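Local coordinates for Lin0012 protein (Listeria innocua, PDB 3K17), which probably phosphorylates phosphomevalonate at the expense of ATP, a step of the mevalonate route to isopentenyl diphosphate, at residues 296-307 and 334-344. Sequence-based numbering, arbitrary orientation.
Sequences LLKELADSAENM and KLVNEWEKLGI
The indole of Trp-339 reaches across to the backbone of Leu-300: NE1 donates to Leu-300 O at 3.1 Å, with an N-H...O angle of 150°. The acceptor lies somewhat out of the ring plane, and the donor comes in from the side of the C=O. The same carbonyl also receives the helical bond from Ala-304 N, which arrives on the opposite face, so the tryptophan adds a second grip without displacing the first. Leu-300, its CG anti to the backbone N (chi1 180°), lays that CG 3.4 Å above one face of the indole, toward the rim, while CD2 touches CZ2. Leu-335 CG covers the other face, holding the ring between two leucines. At the ring edge, in plane, sits Ser-303 OG, 3.1 Å from NE1.

These residues join helices 295-306 and 329-341, whose local axes run nearly antiparallel (155°) 9.6 Å apart, in the C-terminal region of a GHMP kinase fold. Ala-304, Leu-335 and Trp-339 also rest on Ala-324 of strand 321-326, so the interface sits against the antiparallel sheet beneath both helices.

Further along, Leu-335 turns CD1 onto the Ser-303/Ala-304 peptide, 3.3 Å from Ala-304 N, and CD2 against Ala-304 CB. Met-307, a selenomethionine whose chain is bent at chi2 and chi3, curls its CE onto the backbone of the facing helix, 3.5 Å from Leu-335 CA; its SE meets Lys-334 CB. At the other end, a Schellman motif with Gly-343 at positive phi terminates helix 329-341. Beyond this turn, the side chains of Ile-344 and Leu-296 run alongside each other, pointing opposite ways, with Ile-344 CG1 3.8 Å from Leu-296 CG; Ile-344 CD1 meets Leu-300 CB, while Leu-342 CD1 abuts Glu-299 CB.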
loop_
_atom_site.group_PDB
_atom_site.type_symbol
_atom_site.label_atom_id
_atom_site.label_comp_id
_atom_site.label_asym_id
_atom_site.label_seq_id
_atom_site.Cartn_x
_atom_site.Cartn_y
_atom_site.Cartn_z
ATOM N N LEU A 296 2.806 41.891 -15.919
ATOM C CA LEU A 296 1.688 42.189 -16.800
ATOM C C LEU A 296 0.555 42.858 -16.025
ATOM O O LEU A 296 -0.110 43.759 -16.535
ATOM C CB LEU A 296 1.198 40.908 -17.478
ATOM C CG LEU A 296 0.319 41.090 -18.717
ATOM C CD1 LEU A 296 0.936 42.114 -19.665
ATOM C CD2 LEU A 296 0.159 39.741 -19.408
ATOM N N LEU A 297 0.340 42.424 -14.787
ATOM C CA LEU A 297 -0.705 43.021 -13.973
ATOM C C LEU A 297 -0.304 44.448 -13.610
ATOM O O LEU A 297 -1.153 45.330 -13.500
ATOM C CB LEU A 297 -0.950 42.181 -12.715
ATOM C CG LEU A 297 -1.802 40.934 -12.982
ATOM C CD1 LEU A 297 -1.794 40.000 -11.778
ATOM C CD2 LEU A 297 -3.215 41.375 -13.322
ATOM N N LYS A 298 0.994 44.676 -13.441
ATOM C CA LYS A 298 1.484 46.010 -13.119
ATOM C C LYS A 298 1.162 46.945 -14.279
ATOM O O LYS A 298 0.623 48.036 -14.083
ATOM C CB LYS A 298 3.000 45.993 -12.892
ATOM C CG LYS A 298 3.590 47.378 -12.608
ATOM C CD LYS A 298 5.102 47.322 -12.452
ATOM C CE LYS A 298 5.649 48.627 -11.881
ATOM N NZ LYS A 298 5.317 49.815 -12.719
ATOM N N GLU A 299 1.497 46.513 -15.492
ATOM C CA GLU A 299 1.226 47.318 -16.678
ATOM C C GLU A 299 -0.270 47.528 -16.836
ATOM O O GLU A 299 -0.717 48.592 -17.247
ATOM C CB GLU A 299 1.782 46.634 -17.930
ATOM C CG GLU A 299 3.289 46.524 -17.949
ATOM C CD GLU A 299 3.955 47.864 -17.712
ATOM O OE1 GLU A 299 3.623 48.826 -18.440
ATOM O OE2 GLU A 299 4.806 47.957 -16.801
ATOM N N LEU A 300 -1.046 46.503 -16.508
ATOM C CA LEU A 300 -2.489 46.601 -16.620
ATOM C C LEU A 300 -3.026 47.700 -15.698
ATOM O O LEU A 300 -3.782 48.573 -16.131
ATOM C CB LEU A 300 -3.121 45.244 -16.287
ATOM C CG LEU A 300 -4.645 45.112 -16.332
ATOM C CD1 LEU A 300 -5.023 43.653 -16.558
ATOM C CD2 LEU A 300 -5.249 45.636 -15.037
ATOM N N ALA A 301 -2.619 47.668 -14.433
ATOM C CA ALA A 301 -3.076 48.655 -13.462
ATOM C C ALA A 301 -2.486 50.039 -13.722
ATOM O O ALA A 301 -3.176 51.046 -13.576
ATOM C CB ALA A 301 -2.738 48.197 -12.043
ATOM N N ASP A 302 -1.214 50.098 -14.099
ATOM C CA ASP A 302 -0.597 51.391 -14.375
ATOM C C ASP A 302 -1.330 52.122 -15.487
ATOM O O ASP A 302 -1.634 53.308 -15.367
ATOM C CB ASP A 302 0.871 51.228 -14.757
ATOM C CG ASP A 302 1.743 50.927 -13.563
ATOM O OD1 ASP A 302 1.303 51.216 -12.430
ATOM O OD2 ASP A 302 2.867 50.418 -13.753
ATOM N N SER A 303 -1.622 51.410 -16.570
ATOM C CA SER A 303 -2.323 52.021 -17.687
ATOM C C SER A 303 -3.714 52.489 -17.258
ATOM O O SER A 303 -4.210 53.511 -17.736
ATOM C CB SER A 303 -2.414 51.032 -18.853
ATOM O OG SER A 303 -2.851 49.759 -18.410
ATOM N N ALA A 304 -4.341 51.744 -16.351
ATOM C CA ALA A 304 -5.664 52.116 -15.862
ATOM C C ALA A 304 -5.544 53.431 -15.098
ATOM O O ALA A 304 -6.394 54.310 -15.208
ATOM C CB ALA A 304 -6.211 51.029 -14.946
ATOM N N GLU A 305 -4.473 53.560 -14.325
ATOM C CA GLU A 305 -4.241 54.765 -13.549
ATOM C C GLU A 305 -3.828 55.951 -14.423
ATOM O O GLU A 305 -4.328 57.061 -14.244
ATOM C CB GLU A 305 -3.187 54.490 -12.475
ATOM C CG GLU A 305 -3.707 53.613 -11.340
ATOM C CD GLU A 305 -2.668 53.366 -10.267
ATOM O OE1 GLU A 305 -1.843 54.272 -10.030
ATOM O OE2 GLU A 305 -2.682 52.280 -9.649
ATOM N N ASN A 306 -2.930 55.716 -15.376
ATOM C CA ASN A 306 -2.479 56.783 -16.263
ATOM C C ASN A 306 -3.630 57.333 -17.092
ATOM O O ASN A 306 -3.607 58.491 -17.511
ATOM C CB ASN A 306 -1.387 56.280 -17.207
ATOM C CG ASN A 306 -0.158 55.804 -16.470
ATOM O OD1 ASN A 306 0.220 56.368 -15.443
ATOM N ND2 ASN A 306 0.484 54.769 -16.997
HETATM N N MSE A 307 -4.640 56.500 -17.317
HETATM C CA MSE A 307 -5.794 56.895 -18.113
HETATM C C MSE A 307 -6.791 57.710 -17.294
HETATM O O MSE A 307 -7.823 58.140 -17.810
HETATM C CB MSE A 307 -6.481 55.652 -18.677
HETATM C CG MSE A 307 -7.176 55.867 -20.009
HETATM SE SE MSE A 307 -5.922 56.321 -21.415
HETATM C CE MSE A 307 -5.223 54.556 -21.774
ATOM N N LYS A 334 -9.698 53.368 -24.748
ATOM C CA LYS A 334 -8.287 53.710 -24.896
ATOM C C LYS A 334 -7.469 52.796 -23.993
ATOM O O LYS A 334 -6.397 52.323 -24.374
ATOM C CB LYS A 334 -8.029 55.165 -24.490
ATOM C CG LYS A 334 -7.890 56.147 -25.649
ATOM C CD LYS A 334 -9.206 56.373 -26.375
ATOM C CE LYS A 334 -9.054 57.436 -27.458
ATOM N NZ LYS A 334 -8.638 58.754 -26.893
ATOM N N LEU A 335 -7.980 52.557 -22.787
ATOM C CA LEU A 335 -7.296 51.693 -21.835
ATOM C C LEU A 335 -7.202 50.280 -22.408
ATOM O O LEU A 335 -6.130 49.677 -22.414
ATOM C CB LEU A 335 -8.053 51.660 -20.507
ATOM C CG LEU A 335 -7.511 50.714 -19.432
ATOM C CD1 LEU A 335 -6.087 51.086 -19.081
ATOM C CD2 LEU A 335 -8.407 50.788 -18.201
ATOM N N VAL A 336 -8.330 49.766 -22.886
ATOM C CA VAL A 336 -8.385 48.433 -23.472
ATOM C C VAL A 336 -7.400 48.290 -24.639
ATOM O O VAL A 336 -6.743 47.260 -24.778
ATOM C CB VAL A 336 -9.816 48.108 -23.962
ATOM C CG1 VAL A 336 -9.814 46.844 -24.824
ATOM C CG2 VAL A 336 -10.735 47.909 -22.760
ATOM N N ASN A 337 -7.297 49.321 -25.474
ATOM C CA ASN A 337 -6.378 49.281 -26.608
ATOM C C ASN A 337 -4.940 49.131 -26.111
ATOM O O ASN A 337 -4.150 48.387 -26.693
ATOM C CB ASN A 337 -6.520 50.549 -27.461
ATOM C CG ASN A 337 -5.526 50.593 -28.616
ATOM O OD1 ASN A 337 -4.411 51.093 -28.471
ATOM N ND2 ASN A 337 -5.924 50.052 -29.767
ATOM N N GLU A 338 -4.605 49.836 -25.034
ATOM C CA GLU A 338 -3.268 49.747 -24.458
ATOM C C GLU A 338 -3.023 48.341 -23.908
ATOM O O GLU A 338 -1.938 47.777 -24.082
ATOM C CB GLU A 338 -3.101 50.775 -23.342
ATOM C CG GLU A 338 -3.005 52.201 -23.850
ATOM C CD GLU A 338 -1.922 52.357 -24.905
ATOM O OE1 GLU A 338 -0.762 51.983 -24.629
ATOM O OE2 GLU A 338 -2.233 52.849 -26.012
ATOM N N TRP A 339 -4.034 47.777 -23.248
ATOM C CA TRP A 339 -3.915 46.430 -22.695
ATOM C C TRP A 339 -3.641 45.417 -23.809
ATOM O O TRP A 339 -2.746 44.586 -23.695
ATOM C CB TRP A 339 -5.209 45.998 -21.989
ATOM C CG TRP A 339 -5.479 46.617 -20.644
ATOM C CD1 TRP A 339 -4.657 47.438 -19.926
ATOM C CD2 TRP A 339 -6.648 46.412 -19.833
ATOM N NE1 TRP A 339 -5.238 47.753 -18.717
ATOM C CE2 TRP A 339 -6.460 47.137 -18.636
ATOM C CE3 TRP A 339 -7.834 45.685 -20.006
ATOM C CZ2 TRP A 339 -7.412 47.153 -17.615
ATOM C CZ3 TRP A 339 -8.783 45.702 -18.988
ATOM C CH2 TRP A 339 -8.563 46.433 -17.808
ATOM N N GLU A 340 -4.425 45.493 -24.880
ATOM C CA GLU A 340 -4.307 44.550 -25.984
ATOM C C GLU A 340 -2.958 44.538 -26.685
ATOM O O GLU A 340 -2.520 43.492 -27.165
ATOM C CB GLU A 340 -5.420 44.782 -27.002
ATOM C CG GLU A 340 -6.807 44.591 -26.430
ATOM C CD GLU A 340 -7.891 44.753 -27.473
ATOM O OE1 GLU A 340 -7.835 45.728 -28.250
ATOM O OE2 GLU A 340 -8.806 43.910 -27.509
ATOM N N LYS A 341 -2.297 45.690 -26.755
ATOM C CA LYS A 341 -0.991 45.743 -27.391
ATOM C C LYS A 341 0.017 45.041 -26.492
ATOM O O LYS A 341 1.120 44.691 -26.921
ATOM C CB LYS A 341 -0.560 47.193 -27.623
ATOM C CG LYS A 341 -1.420 47.947 -28.619
ATOM C CD LYS A 341 -0.904 49.374 -28.823
ATOM C CE LYS A 341 -0.881 50.153 -27.508
ATOM N NZ LYS A 341 -0.461 51.580 -27.684
ATOM N N LEU A 342 -0.366 44.833 -25.238
ATOM C CA LEU A 342 0.511 44.171 -24.284
ATOM C C LEU A 342 0.259 42.663 -24.244
ATOM O O LEU A 342 0.946 41.932 -23.529
ATOM C CB LEU A 342 0.314 44.776 -22.890
ATOM C CG LEU A 342 0.666 46.265 -22.772
ATOM C CD1 LEU A 342 0.275 46.798 -21.388
ATOM C CD2 LEU A 342 2.163 46.454 -23.013
ATOM N N GLY A 343 -0.723 42.197 -25.014
ATOM C CA GLY A 343 -1.027 40.775 -25.033
ATOM C C GLY A 343 -2.161 40.361 -24.103
ATOM O O GLY A 343 -2.514 39.179 -24.020
ATOM N N ILE A 344 -2.727 41.337 -23.396
ATOM C CA ILE A 344 -3.836 41.095 -22.474
ATOM C C ILE A 344 -5.122 40.920 -23.278
ATOM O O ILE A 344 -5.368 41.666 -24.223
ATOM C CB ILE A 344 -3.992 42.296 -21.495
ATOM C CG1 ILE A 344 -2.796 42.339 -20.537
ATOM C CG2 ILE A 344 -5.318 42.200 -20.736
ATOM C CD1 ILE A 344 -2.565 43.713 -19.908
#